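Local atomic coordinates of periplasmic binding protein/LacI transcriptional regulator (PDB entry 4KQC), a protein that probably binds a carbohydrate, as a solute-binding protein of the periplasmic binding protein family that serves ABC transporters. Residues L106-D112 / V293-G299. Sequence-based numbering, arbitrary orientation.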
loop_
_atom_site.group_PDB
_atom_site.type_symbol
_atom_site.label_atom_id
_atom_site.label_comp_id
_atom_site.label_asym_id
_atom_site.label_seq_id
_atom_site.Cartn_x
_atom_site.Cartn_y
_atom_site.Cartn_z
ATOM N N LEU A 106 -12.622 -10.713 13.452
ATOM C CA LEU A 106 -13.769 -11.254 12.766
ATOM C C LEU A 106 -13.769 -11.108 11.246
ATOM O O LEU A 106 -14.301 -11.985 10.528
ATOM C CB LEU A 106 -15.043 -10.642 13.346
ATOM C CG LEU A 106 -15.426 -10.988 14.779
ATOM C CD1 LEU A 106 -16.537 -10.070 15.262
ATOM C CD2 LEU A 106 -15.921 -12.410 14.844
ATOM N N ALA A 107 -13.250 -9.980 10.790
ATOM C CA ALA A 107 -13.240 -9.570 9.411
ATOM C C ALA A 107 -12.351 -8.350 9.296
ATOM O O ALA A 107 -12.080 -7.668 10.308
ATOM C CB ALA A 107 -14.634 -9.268 8.938
ATOM N N THR A 108 -11.903 -8.095 8.062
ATOM C CA THR A 108 -11.040 -6.955 7.735
ATOM C C THR A 108 -11.562 -6.327 6.452
ATOM O O THR A 108 -12.016 -7.037 5.522
ATOM C CB THR A 108 -9.600 -7.438 7.551
ATOM O OG1 THR A 108 -9.133 -7.976 8.803
ATOM C CG2 THR A 108 -8.676 -6.394 7.111
ATOM N N ALA A 109 -11.541 -5.004 6.414
ATOM C CA ALA A 109 -11.769 -4.262 5.157
ATOM C C ALA A 109 -10.442 -3.674 4.643
ATOM O O ALA A 109 -9.848 -2.841 5.311
ATOM C CB ALA A 109 -12.761 -3.170 5.380
ATOM N N SER A 110 -10.013 -4.063 3.445
ATOM C CA SER A 110 -8.726 -3.633 2.946
ATOM C C SER A 110 -8.570 -3.822 1.489
ATOM O O SER A 110 -9.328 -4.571 0.888
ATOM C CB SER A 110 -7.610 -4.464 3.579
ATOM O OG SER A 110 -7.667 -5.810 3.232
ATOM N N THR A 111 -7.542 -3.176 0.945
ATOM C CA THR A 111 -7.080 -3.442 -0.392
ATOM C C THR A 111 -6.538 -4.879 -0.390
ATOM O O THR A 111 -5.877 -5.304 0.569
ATOM C CB THR A 111 -5.969 -2.459 -0.688
ATOM O OG1 THR A 111 -6.495 -1.116 -0.554
ATOM C CG2 THR A 111 -5.368 -2.750 -2.099
ATOM N N ASP A 112 -6.717 -5.621 -1.459
ATOM C CA ASP A 112 -5.954 -6.861 -1.658
ATOM C C ASP A 112 -4.558 -6.509 -2.279
ATOM O O ASP A 112 -4.435 -6.177 -3.470
ATOM C CB ASP A 112 -6.782 -7.779 -2.553
ATOM C CG ASP A 112 -6.101 -9.089 -2.910
ATOM O OD1 ASP A 112 -4.883 -9.197 -2.866
ATOM O OD2 ASP A 112 -6.839 -9.994 -3.370
ATOM N N VAL A 293 -20.216 -11.371 9.700
ATOM C CA VAL A 293 -19.424 -10.529 8.816
ATOM C C VAL A 293 -18.338 -11.318 8.102
ATOM O O VAL A 293 -17.910 -12.385 8.553
ATOM C CB VAL A 293 -18.764 -9.354 9.614
ATOM C CG1 VAL A 293 -19.816 -8.385 10.174
ATOM C CG2 VAL A 293 -17.852 -9.832 10.729
ATOM N N SER A 294 -17.866 -10.758 6.988
ATOM C CA SER A 294 -16.822 -11.360 6.171
ATOM C C SER A 294 -15.864 -10.317 5.671
ATOM O O SER A 294 -16.180 -9.132 5.610
ATOM C CB SER A 294 -17.506 -12.015 4.948
ATOM O OG SER A 294 -18.204 -13.208 5.344
ATOM N N ASN A 295 -14.645 -10.753 5.356
ATOM C CA ASN A 295 -13.661 -9.846 4.790
ATOM C C ASN A 295 -14.201 -9.110 3.587
ATOM O O ASN A 295 -14.960 -9.674 2.758
ATOM C CB ASN A 295 -12.450 -10.606 4.361
ATOM C CG ASN A 295 -11.703 -11.190 5.506
ATOM O OD1 ASN A 295 -11.682 -10.642 6.638
ATOM N ND2 ASN A 295 -11.004 -12.288 5.227
ATOM N N ILE A 296 -13.811 -7.853 3.459
ATOM C CA ILE A 296 -14.219 -7.029 2.340
ATOM C C ILE A 296 -12.990 -6.553 1.594
ATOM O O ILE A 296 -12.044 -6.008 2.190
ATOM C CB ILE A 296 -15.035 -5.851 2.828
ATOM C CG1 ILE A 296 -16.313 -6.378 3.516
ATOM C CG2 ILE A 296 -15.304 -4.939 1.677
ATOM C CD1 ILE A 296 -17.190 -5.320 4.014
ATOM N N ASP A 297 -12.991 -6.735 0.271
ATOM C CA ASP A 297 -11.886 -6.288 -0.587
ATOM C C ASP A 297 -12.299 -4.963 -1.175
ATOM O O ASP A 297 -13.259 -4.902 -1.977
ATOM C CB ASP A 297 -11.706 -7.350 -1.672
ATOM C CG ASP A 297 -10.606 -7.025 -2.671
ATOM O OD1 ASP A 297 -10.002 -5.918 -2.617
ATOM O OD2 ASP A 297 -10.401 -7.908 -3.584
ATOM N N THR A 298 -11.603 -3.884 -0.836
ATOM C CA THR A 298 -11.942 -2.576 -1.352
ATOM C C THR A 298 -11.236 -2.245 -2.690
ATOM O O THR A 298 -11.488 -1.189 -3.284
ATOM C CB THR A 298 -11.711 -1.491 -0.278
ATOM O OG1 THR A 298 -10.384 -1.593 0.215
ATOM C CG2 THR A 298 -12.687 -1.681 0.919
ATOM N N GLY A 299 -10.326 -3.100 -3.129
ATOM C CA GLY A 299 -9.757 -2.981 -4.461
ATOM C C GLY A 299 -8.723 -1.928 -4.706
ATOM O O GLY A 299 -8.266 -1.307 -3.754
HETATM O O HOH W 1 -16.264 -13.803 11.193
HETATM O O HOH W 2 -9.840 -10.698 8.625
HETATM O O HOH W 3 -8.776 -0.085 -1.465
#
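Asn295 OD1 is gripped twice: Thr108 N donates to it at 2.9 Å through a bent bond (N-H...O 138°), and a water that also meets Thr108 OG1 donates to it. With CG beside its own backbone N (chi1 -67°), Asn295 turns OD1 toward Thr108 N, in the place a main-chain carbonyl would probably take in regular parallel pairing, while ND2 points away from 106-112. From there the backbones pair directly. Ile296 N donates to Thr108 O at 2.9 Å, Ser110 N to Ile296 O at 3.1 Å, and Thr298 N to Ser110 O, the last arriving from well above the carbonyl plane. This ladder adds 296-297 as the outermost strand, parallel to 105-110, in the parallel sheet of one of the two lobes of a type I periplasmic binding protein fold; strand 105-110 bonds on its other edge to Leu89, Gly91 and Asp93. Ala109 and Ile296 share one face, where Ile296 packs on Gln279 and Leu283 of helix 273-288. Val293 CG2 reaches Ala107 CB at 3.7 Å and also touches Leu106 CB. At the end of the short strand, Asp297 OD1 accepts from Gly299 N at 2.9 Å, from above the carboxylate plane, closing an Asx turn. Both oxygens of that carboxylate lie close to Asp112 CB, the two carboxylate planes 51° apart; the acid groups, OD2 to OD2 4.1 Å, would probably disfavour each other if both are charged, while Asp112 OD1 N-caps helix 113-133 at Ala115 N. Another water ties Thr111 OG1, which also bonds Gln271, to Thr298 OG1 and Gly299 O.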